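Local coordinates for SusD superfamily protein (Bacteroides vulgatus ATCC 8482, PDB 3JQ0), which is of unknown function but probably captures nutrients, presumably glycans, at the bacterial outer membrane, as other SusD-family proteins do, at residues E303-G308 with R315-L320; A388-A393 with I434-L439; A290-L295 with I338-Q343. One frame throughout, in Å; residues are numbered along the deposited sequence. Where two conformers were deposited one is given.

Contact 1. Residues E303-G308 with R315-L320; sequences EFYFKG and RWTTSL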
loop_
_atom_site.group_PDB
_atom_site.type_symbol
_atom_site.label_atom_id
_atom_site.label_comp_id
_atom_site.label_asym_id
_atom_site.label_seq_id
_atom_site.Cartn_x
_atom_site.Cartn_y
_atom_site.Cartn_z
ATOM N N GLU A 303 -11.097 -18.665 4.321
ATOM C CA GLU A 303 -10.353 -19.701 3.637
ATOM C C GLU A 303 -8.893 -19.282 3.379
ATOM O O GLU A 303 -7.988 -20.109 3.281
ATOM C CB GLU A 303 -11.117 -19.985 2.316
ATOM C CG GLU A 303 -10.549 -21.089 1.436
ATOM C CD GLU A 303 -11.198 -21.209 0.041
ATOM O OE1 GLU A 303 -12.154 -20.467 -0.310
ATOM O OE2 GLU A 303 -10.693 -22.033 -0.744
ATOM N N PHE A 304 -8.667 -17.985 3.235
ATOM C CA PHE A 304 -7.342 -17.495 2.893
ATOM C C PHE A 304 -6.315 -17.810 3.957
ATOM O O PHE A 304 -5.145 -18.013 3.630
ATOM C CB PHE A 304 -7.389 -15.997 2.617
ATOM C CG PHE A 304 -6.071 -15.421 2.204
ATOM C CD1 PHE A 304 -5.589 -15.583 0.926
ATOM C CD2 PHE A 304 -5.270 -14.759 3.137
ATOM C CE1 PHE A 304 -4.328 -15.085 0.569
ATOM C CE2 PHE A 304 -4.007 -14.258 2.763
ATOM C CZ PHE A 304 -3.589 -14.404 1.468
ATOM N N TYR A 305 -6.735 -17.881 5.225
ATOM C CA TYR A 305 -5.784 -18.110 6.291
ATOM C C TYR A 305 -4.970 -19.368 6.060
ATOM O O TYR A 305 -3.792 -19.380 6.384
ATOM C CB TYR A 305 -6.473 -18.159 7.673
ATOM C CG TYR A 305 -5.508 -18.330 8.818
ATOM C CD1 TYR A 305 -4.871 -17.238 9.368
ATOM C CD2 TYR A 305 -5.170 -19.593 9.285
ATOM C CE1 TYR A 305 -3.950 -17.373 10.385
ATOM C CE2 TYR A 305 -4.230 -19.734 10.298
ATOM C CZ TYR A 305 -3.605 -18.634 10.825
ATOM O OH TYR A 305 -2.671 -18.768 11.790
ATOM N N PHE A 306 -5.584 -20.419 5.500
ATOM C CA PHE A 306 -4.894 -21.679 5.256
ATOM C C PHE A 306 -4.378 -21.860 3.839
ATOM O O PHE A 306 -3.788 -22.899 3.556
ATOM C CB PHE A 306 -5.767 -22.862 5.727
ATOM C CG PHE A 306 -6.061 -22.858 7.200
ATOM C CD1 PHE A 306 -5.088 -23.254 8.085
ATOM C CD2 PHE A 306 -7.286 -22.410 7.684
ATOM C CE1 PHE A 306 -5.316 -23.237 9.455
ATOM C CE2 PHE A 306 -7.523 -22.395 9.059
ATOM C CZ PHE A 306 -6.559 -22.821 9.927
ATOM N N LYS A 307 -4.574 -20.868 2.991
ATOM C CA LYS A 307 -4.118 -20.922 1.611
ATOM C C LYS A 307 -3.196 -19.763 1.214
ATOM O O LYS A 307 -2.830 -19.613 0.068
ATOM C CB LYS A 307 -5.296 -21.032 0.644
ATOM C CG LYS A 307 -6.025 -22.387 0.699
ATOM C CD LYS A 307 -5.129 -23.497 0.081
ATOM C CE LYS A 307 -5.794 -24.813 -0.166
ATOM N NZ LYS A 307 -4.830 -25.849 -0.540
ATOM N N GLY A 308 -2.771 -18.950 2.175
ATOM C CA GLY A 308 -1.965 -17.771 1.903
ATOM C C GLY A 308 -0.468 -18.013 1.943
ATOM O O GLY A 308 0.289 -17.400 1.191
ATOM N N ARG A 315 5.565 -14.436 7.948
ATOM C CA ARG A 315 4.591 -13.422 7.563
ATOM C C ARG A 315 3.156 -13.862 7.864
ATOM O O ARG A 315 2.268 -13.032 8.003
ATOM C CB ARG A 315 4.696 -13.068 6.099
ATOM C CG ARG A 315 6.069 -12.524 5.743
ATOM C CD ARG A 315 6.212 -12.233 4.258
ATOM N NE ARG A 315 6.245 -13.510 3.509
ATOM C CZ ARG A 315 6.728 -13.640 2.288
ATOM N NH1 ARG A 315 7.105 -12.591 1.581
ATOM N NH2 ARG A 315 6.802 -14.852 1.761
ATOM N N TRP A 316 2.923 -15.168 7.870
ATOM C CA TRP A 316 1.598 -15.735 8.066
ATOM C C TRP A 316 0.966 -15.285 9.379
ATOM O O TRP A 316 -0.066 -14.603 9.387
ATOM C CB TRP A 316 1.692 -17.253 7.990
ATOM C CG TRP A 316 0.435 -18.031 8.063
ATOM C CD1 TRP A 316 -0.829 -17.547 8.156
ATOM C CD2 TRP A 316 0.347 -19.459 8.043
ATOM N NE1 TRP A 316 -1.709 -18.613 8.184
ATOM C CE2 TRP A 316 -1.018 -19.786 8.104
ATOM C CE3 TRP A 316 1.270 -20.472 7.916
ATOM C CZ2 TRP A 316 -1.470 -21.096 8.060
ATOM C CZ3 TRP A 316 0.818 -21.763 7.870
ATOM C CH2 TRP A 316 -0.530 -22.085 7.956
ATOM N N THR A 317 1.598 -15.649 10.497
ATOM C CA THR A 317 1.011 -15.370 11.809
ATOM C C THR A 317 1.364 -13.984 12.318
ATOM O O THR A 317 0.812 -13.549 13.326
ATOM C CB THR A 317 1.419 -16.437 12.786
ATOM O OG1 THR A 317 2.831 -16.514 12.829
ATOM C CG2 THR A 317 0.832 -17.792 12.398
ATOM N N THR A 318 2.233 -13.265 11.613
ATOM C CA THR A 318 2.429 -11.837 11.889
ATOM C C THR A 318 1.301 -11.033 11.209
ATOM O O THR A 318 0.777 -10.069 11.786
ATOM C CB THR A 318 3.829 -11.380 11.455
ATOM O OG1 THR A 318 4.793 -11.999 12.296
ATOM C CG2 THR A 318 3.975 -9.877 11.514
ATOM N N SER A 319 0.917 -11.412 9.993
ATOM C CA SER A 319 -0.112 -10.688 9.253
ATOM C C SER A 319 -1.519 -10.966 9.705
ATOM O O SER A 319 -2.377 -10.076 9.673
ATOM C CB SER A 319 -0.018 -11.032 7.759
ATOM O OG SER A 319 1.237 -10.624 7.198
ATOM N N LEU A 320 -1.772 -12.225 10.119
ATOM C CA LEU A 320 -3.108 -12.708 10.478
ATOM C C LEU A 320 -3.037 -13.491 11.746
ATOM O O LEU A 320 -2.063 -14.215 11.978
ATOM C CB LEU A 320 -3.652 -13.625 9.384
ATOM C CG LEU A 320 -3.832 -13.034 8.011
ATOM C CD1 LEU A 320 -4.180 -14.105 6.963
ATOM C CD2 LEU A 320 -4.836 -11.902 8.009
#
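The rings of Y305 and W316 meet as an edge-to-face aromatic pair, the centre of a small aromatic cluster that joins the loop 303-308 to helix 315-319 in this SusD-family fold. The indole comes in edge first: NE1 stands over the centre of the phenol ring, 3.3 Å from CZ of Y305, with the ring centroids 4.4 Å apart. Both residues carry CG anti to the backbone N (chi1 -177° in Y305, -176° in W316), which swings each ring off its own backbone into the gap between the segments, where the two side chains cross at about a right angle, although the ring planes are inclined by only 50°. One edge of the Y305 ring rests on L320, its CD1 lying 3.8 Å from L320 CB. The other edge, at CD2, points into the centre of the F306 face, and CD1 of F306 in turn reaches the rim of the indole, 4.2 Å from W316 CZ2. Next to these rings, L320 CD1 meets the edge of the F304 ring, 4.0 Å from F304 CD2, just where the helix passes into strand 320-326. Replacing Y305 by an alanine would probably open a gap between L320 and F306 and deprive the indole NE1 edge of the aromatic face beneath it, leaving W316 held mainly by F309. The F309 ring lies nearly parallel to the indole, and F304 is covered by L439 of helix 430-441 and by W422. The phenol hydroxyl of Y305 hydrogen-bonds a bound glycerol, probably from the crystallisation liquor. That same OH also approaches the methyl of T317, its oxygen 3.7 Å from CG2.

Contact 2. Residues A388-A393 with I434-L439; sequences AVRERA and ILKERL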
loop_
_atom_site.group_PDB
_atom_site.type_symbol
_atom_site.label_atom_id
_atom_site.label_comp_id
_atom_site.label_asym_id
_atom_site.label_seq_id
_atom_site.Cartn_x
_atom_site.Cartn_y
_atom_site.Cartn_z
ATOM N N ALA A 388 15.758 -13.031 -1.726
ATOM C CA ALA A 388 16.146 -12.160 -0.601
ATOM C C ALA A 388 14.899 -11.946 0.282
ATOM O O ALA A 388 14.987 -11.994 1.506
ATOM C CB ALA A 388 16.686 -10.822 -1.132
ATOM N N VAL A 389 13.760 -11.671 -0.330
ATOM C CA VAL A 389 12.514 -11.464 0.371
ATOM C C VAL A 389 12.064 -12.755 1.077
ATOM O O VAL A 389 11.657 -12.752 2.262
ATOM C CB VAL A 389 11.447 -10.848 -0.508
ATOM C CG1 VAL A 389 10.115 -10.740 0.232
ATOM C CG2 VAL A 389 11.890 -9.495 -1.007
ATOM N N ARG A 390 12.120 -13.891 0.380
ATOM C CA ARG A 390 11.757 -15.160 1.004
ATOM C C ARG A 390 12.660 -15.541 2.158
ATOM O O ARG A 390 12.191 -15.998 3.195
ATOM C CB ARG A 390 11.712 -16.300 -0.027
ATOM C CG ARG A 390 10.636 -16.156 -1.066
ATOM C CD ARG A 390 10.535 -17.333 -2.001
ATOM N NE ARG A 390 9.420 -17.156 -2.915
ATOM C CZ ARG A 390 9.019 -18.057 -3.790
ATOM N NH1 ARG A 390 9.634 -19.231 -3.868
ATOM N NH2 ARG A 390 8.077 -17.784 -4.656
ATOM N N GLU A 391 13.971 -15.341 1.990
ATOM C CA GLU A 391 14.893 -15.707 3.053
ATOM C C GLU A 391 14.553 -14.927 4.324
ATOM O O GLU A 391 14.613 -15.442 5.437
ATOM C CB GLU A 391 16.340 -15.473 2.622
ATOM C CG GLU A 391 17.318 -15.828 3.711
ATOM C CD GLU A 391 18.794 -15.814 3.277
ATOM O OE1 GLU A 391 19.065 -15.749 2.068
ATOM O OE2 GLU A 391 19.681 -15.925 4.151
ATOM N N ARG A 392 14.193 -13.640 4.176
ATOM C CA ARG A 392 13.812 -12.828 5.333
ATOM C C ARG A 392 12.528 -13.372 5.967
ATOM O O ARG A 392 12.393 -13.356 7.188
ATOM C CB ARG A 392 13.710 -11.379 4.936
ATOM C CG ARG A 392 13.489 -10.421 6.139
ATOM C CD ARG A 392 12.019 -10.104 6.475
ATOM N NE ARG A 392 11.303 -9.400 5.427
ATOM C CZ ARG A 392 11.491 -8.115 5.137
ATOM N NH1 ARG A 392 12.368 -7.384 5.813
ATOM N NH2 ARG A 392 10.807 -7.557 4.167
ATOM N N ALA A 393 11.574 -13.798 5.169
ATOM C CA ALA A 393 10.266 -14.298 5.626
ATOM C C ALA A 393 10.400 -15.587 6.421
ATOM O O ALA A 393 9.723 -15.753 7.447
ATOM C CB ALA A 393 9.309 -14.505 4.451
ATOM N N ILE A 434 5.971 -13.475 -8.565
ATOM C CA ILE A 434 6.140 -12.143 -7.976
ATOM C C ILE A 434 4.793 -11.642 -7.446
ATOM O O ILE A 434 4.752 -11.051 -6.369
ATOM C CB ILE A 434 6.768 -11.167 -8.964
ATOM C CG1 ILE A 434 8.206 -11.618 -9.285
ATOM C CG2 ILE A 434 6.814 -9.752 -8.370
ATOM C CD1 ILE A 434 8.781 -10.953 -10.535
ATOM N N LEU A 435 3.687 -11.906 -8.155
ATOM C CA LEU A 435 2.370 -11.556 -7.598
ATOM C C LEU A 435 2.163 -12.258 -6.259
ATOM O O LEU A 435 1.689 -11.641 -5.309
ATOM C CB LEU A 435 1.238 -11.920 -8.546
ATOM C CG LEU A 435 1.074 -11.043 -9.772
ATOM C CD1 LEU A 435 -0.063 -11.626 -10.616
ATOM C CD2 LEU A 435 0.790 -9.586 -9.431
ATOM N N LYS A 436 2.504 -13.537 -6.184
ATOM C CA LYS A 436 2.331 -14.309 -4.950
ATOM C C LYS A 436 3.181 -13.720 -3.857
ATOM O O LYS A 436 2.755 -13.584 -2.710
ATOM C CB LYS A 436 2.685 -15.762 -5.248
ATOM C CG LYS A 436 2.768 -16.668 -4.000
ATOM C CD LYS A 436 2.932 -18.146 -4.342
ATOM C CE LYS A 436 4.278 -18.490 -4.942
ATOM N NZ LYS A 436 4.336 -19.931 -5.367
ATOM N N GLU A 437 4.424 -13.375 -4.194
ATOM C CA GLU A 437 5.352 -12.842 -3.198
ATOM C C GLU A 437 4.821 -11.516 -2.655
ATOM O O GLU A 437 4.871 -11.277 -1.435
ATOM C CB GLU A 437 6.754 -12.708 -3.745
ATOM C CG GLU A 437 7.800 -12.637 -2.645
ATOM C CD GLU A 437 7.902 -13.921 -1.850
ATOM O OE1 GLU A 437 7.672 -15.016 -2.442
ATOM O OE2 GLU A 437 8.175 -13.851 -0.635
ATOM N N ARG A 438 4.343 -10.645 -3.526
ATOM C CA ARG A 438 3.809 -9.376 -3.108
ATOM C C ARG A 438 2.552 -9.529 -2.274
ATOM O O ARG A 438 2.320 -8.767 -1.325
ATOM C CB ARG A 438 3.551 -8.435 -4.303
ATOM C CG ARG A 438 4.817 -7.961 -4.968
ATOM C CD ARG A 438 4.541 -6.959 -6.079
ATOM N NE ARG A 438 4.025 -5.708 -5.627
ATOM C CZ ARG A 438 4.726 -4.738 -5.094
ATOM N NH1 ARG A 438 6.019 -4.858 -4.891
ATOM N NH2 ARG A 438 4.113 -3.595 -4.766
ATOM N N LEU A 439 1.725 -10.522 -2.598
ATOM C CA LEU A 439 0.524 -10.793 -1.820
ATOM C C LEU A 439 0.916 -11.133 -0.366
ATOM O O LEU A 439 0.375 -10.594 0.592
ATOM C CB LEU A 439 -0.316 -11.901 -2.468
ATOM C CG LEU A 439 -1.545 -12.366 -1.701
ATOM C CD1 LEU A 439 -2.489 -11.265 -1.300
ATOM C CD2 LEU A 439 -2.226 -13.459 -2.470
HETATM O O HOH W 1 6.191 -15.983 -4.416
#
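R390 and E437 form the tight part of this buried contact, a salt bridge in which R390 NE donates to E437 OE1 over 2.8 Å with an N-H...O angle of 161°. The acceptor lies close to the guanidinium plane, but NE reaches OE1 from above the carboxylate, 45° out of its plane. The extended chain of R390 carries its CG past the acid, 3.4 Å from E437 OE2. The bend of E437 at chi2 brings the carboxylate across R390, and V389 packs beside it, V389 CG1 3.8 Å from E437 OE2. These side chains do the bridging between helices 383-394 and 430-441, neighbours in the helical part of the SusD fold, whose family is grouped with TPR proteins; the two axes run at 37° and approach no closer than 11.3 Å, too far for backbones to touch. The looser side lies toward K436, where a water adds a second, indirect link between R390 and E437, accepting from R390 NH2 at 2.6 Å and donating to E437 OE1 at 2.7 Å, so that OE1 is gripped twice. Here R390 NH2 stands 3.9 Å from K436 CE, and the two cationic groups are gathered round D426, which salt-bridges both; K436 NZ is further held by the carbonyl of K424. At its other oxygen, OE2, E437 takes a salt bridge from R315 of helix 315-319, and with two arginines bound the carboxylate is likely to stay ionised.

Contact 3. Residues A290-L295 with I338-Q343; sequences AQLNGL and ITYKFQ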
loop_
_atom_site.group_PDB
_atom_site.type_symbol
_atom_site.label_atom_id
_atom_site.label_comp_id
_atom_site.label_asym_id
_atom_site.label_seq_id
_atom_site.Cartn_x
_atom_site.Cartn_y
_atom_site.Cartn_z
ATOM N N ALA A 290 -6.466 -9.636 24.278
ATOM C CA ALA A 290 -7.634 -9.055 24.925
ATOM C C ALA A 290 -7.659 -7.536 24.875
ATOM O O ALA A 290 -8.675 -6.946 25.173
ATOM C CB ALA A 290 -7.735 -9.507 26.389
ATOM N N GLN A 291 -6.537 -6.909 24.498
ATOM C CA GLN A 291 -6.457 -5.438 24.401
ATOM C C GLN A 291 -7.043 -4.913 23.101
ATOM O O GLN A 291 -7.250 -3.707 22.969
ATOM C CB GLN A 291 -5.000 -4.980 24.478
ATOM C CG GLN A 291 -4.341 -5.369 25.778
ATOM C CD GLN A 291 -2.823 -5.288 25.731
ATOM O OE1 GLN A 291 -2.214 -5.141 24.683
ATOM N NE2 GLN A 291 -2.208 -5.380 26.901
ATOM N N LEU A 292 -7.264 -5.772 22.109
ATOM C CA LEU A 292 -7.698 -5.286 20.784
ATOM C C LEU A 292 -9.134 -4.811 20.865
ATOM O O LEU A 292 -9.970 -5.528 21.369
ATOM C CB LEU A 292 -7.569 -6.393 19.736
ATOM C CG LEU A 292 -6.180 -6.962 19.523
ATOM C CD1 LEU A 292 -6.262 -8.167 18.521
ATOM C CD2 LEU A 292 -5.135 -5.935 19.058
ATOM N N ASN A 293 -9.434 -3.659 20.266
ATOM C CA ASN A 293 -10.803 -3.168 20.207
ATOM C C ASN A 293 -11.019 -2.271 19.031
ATOM O O ASN A 293 -10.431 -1.220 18.934
ATOM C CB ASN A 293 -11.184 -2.385 21.450
ATOM C CG ASN A 293 -12.664 -2.114 21.523
ATOM O OD1 ASN A 293 -13.484 -3.015 21.228
ATOM N ND2 ASN A 293 -13.018 -0.906 21.915
ATOM N N GLY A 294 -11.850 -2.666 18.126
ATOM C CA GLY A 294 -12.161 -1.923 16.944
ATOM C C GLY A 294 -13.448 -2.411 16.346
ATOM O O GLY A 294 -14.268 -3.058 16.998
ATOM N N LEU A 295 -13.642 -2.100 15.079
ATOM C CA LEU A 295 -14.778 -2.536 14.300
ATOM C C LEU A 295 -14.268 -3.099 12.976
ATOM O O LEU A 295 -13.384 -2.502 12.365
ATOM C CB LEU A 295 -15.695 -1.343 14.075
ATOM C CG LEU A 295 -17.083 -1.515 13.524
ATOM C CD1 LEU A 295 -17.992 -2.025 14.603
ATOM C CD2 LEU A 295 -17.648 -0.126 13.041
ATOM N N ILE A 338 -8.257 -12.602 12.012
ATOM C CA ILE A 338 -8.251 -11.182 12.355
ATOM C C ILE A 338 -6.977 -10.543 11.792
ATOM O O ILE A 338 -5.910 -11.159 11.685
ATOM C CB ILE A 338 -8.405 -10.894 13.867
ATOM C CG1 ILE A 338 -7.241 -11.481 14.652
ATOM C CG2 ILE A 338 -9.734 -11.408 14.377
ATOM C CD1 ILE A 338 -7.143 -10.988 16.126
ATOM N N THR A 339 -7.149 -9.290 11.390
ATOM C CA THR A 339 -6.055 -8.444 10.912
ATOM C C THR A 339 -5.018 -8.259 11.999
ATOM O O THR A 339 -5.348 -7.842 13.101
ATOM C CB THR A 339 -6.625 -7.078 10.534
ATOM O OG1 THR A 339 -7.725 -7.235 9.658
ATOM C CG2 THR A 339 -5.557 -6.176 9.944
ATOM N N TYR A 340 -3.744 -8.540 11.699
ATOM C CA TYR A 340 -2.757 -8.653 12.788
ATOM C C TYR A 340 -1.436 -7.926 12.511
ATOM O O TYR A 340 -0.646 -7.821 13.420
ATOM C CB TYR A 340 -2.501 -10.146 13.093
ATOM C CG TYR A 340 -2.257 -10.477 14.553
ATOM C CD1 TYR A 340 -3.213 -10.219 15.517
ATOM C CD2 TYR A 340 -1.105 -11.156 14.918
ATOM C CE1 TYR A 340 -2.989 -10.585 16.834
ATOM C CE2 TYR A 340 -0.902 -11.542 16.228
ATOM C CZ TYR A 340 -1.846 -11.259 17.162
ATOM O OH TYR A 340 -1.640 -11.664 18.490
ATOM N N LYS A 341 -1.224 -7.378 11.314
ATOM C CA LYS A 341 0.097 -6.839 10.995
ATOM C C LYS A 341 0.514 -5.659 11.850
ATOM O O LYS A 341 1.654 -5.521 12.216
ATOM C CB LYS A 341 0.130 -6.428 9.519
ATOM C CG LYS A 341 1.437 -5.737 9.103
ATOM C CD LYS A 341 1.511 -5.528 7.584
ATOM C CE LYS A 341 1.995 -6.783 6.851
ATOM N NZ LYS A 341 1.966 -6.600 5.363
ATOM N N PHE A 342 -0.423 -4.722 12.059
ATOM C CA PHE A 342 -0.157 -3.498 12.810
ATOM C C PHE A 342 -0.663 -3.685 14.234
ATOM O O PHE A 342 -1.864 -3.785 14.493
ATOM C CB PHE A 342 -0.734 -2.283 12.095
ATOM C CG PHE A 342 -0.124 -2.079 10.718
ATOM C CD1 PHE A 342 1.118 -1.514 10.575
ATOM C CD2 PHE A 342 -0.781 -2.486 9.563
ATOM C CE1 PHE A 342 1.689 -1.317 9.343
ATOM C CE2 PHE A 342 -0.198 -2.294 8.324
ATOM C CZ PHE A 342 1.033 -1.709 8.221
ATOM N N GLN A 343 0.272 -3.776 15.166
ATOM C CA GLN A 343 -0.009 -4.075 16.547
ATOM C C GLN A 343 -0.093 -2.874 17.452
ATOM O O GLN A 343 -0.536 -2.979 18.612
ATOM C CB GLN A 343 1.021 -5.063 17.088
ATOM C CG GLN A 343 0.938 -6.451 16.492
ATOM C CD GLN A 343 -0.216 -7.251 17.074
ATOM O OE1 GLN A 343 -0.437 -7.290 18.298
ATOM N NE2 GLN A 343 -0.937 -7.924 16.201
#
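L292 reaches across to I338 and Y340 where a long loop lies against the open end of a beta hairpin, the two-stranded antiparallel sheet of 320-326 and 332-339 in this SusD-family protein, at the point where strand 332-339 finishes. L292 has by far the most surface buried here. Its CB points at the other segment, and the two methyls divide the work. CD1 meets I338 CD1 at 3.8 Å, methyl against methyl, and also comes up to the edge of the Y340 ring, near its plane, 4.4 Å from CE1. L292 CD2 leans instead toward Q343, staying 4.9 Å from Q343 OE1, a looser approach that still shields part of the glutamine. I338, next to last in strand 332-339, places CG1 between the backbone N and the carbonyl carbon (chi1 62°), and the chain beyond is extended, which carries CD1 out to the leucine. The contact is thus apolar and rests on a few carbon atoms, with no hydrogen bond between the segments; the loop is tied down by other neighbours, among them R353, which bonds the backbone and side chain of Q291. I338 pairs with K321 in the hairpin, and just beyond the strands Y340 bonds S319 through the backbone. The Y340 hydroxyl turns to D289, just before the loop segment, so the ring that L292 touches at its edge is anchored at its far end too. NE2 of Q343 lies over the centre of one face of the Y340 ring, 3.1 Å from its plane, and the same atom donates to Y340 O over 2.8 Å, nearly straight at 170°.

Overall arrangement
Contact 1 sits between the other two in space, its centre about 14 Å from that of contact 2 and about 15 Å from that of contact 3; the centres of contacts 2 and 3 are about 24 Å apart, and their nearest atoms, about 6 Å apart, do not touch. Along the chain, segments 303-308 and 315-320 fall between the two halves of contact 3, and contact 2 follows later. R315 on helix 315-319 reaches E437, V389 and A393 of contact 2, F304 packs on L439, and S319 O probably bonds the Y340 backbone of contact 3. Helix 315-319 therefore joins the helical pair 383-394/430-441 to the hairpin 320-326/332-339, linking helical and non-helical parts of the fold.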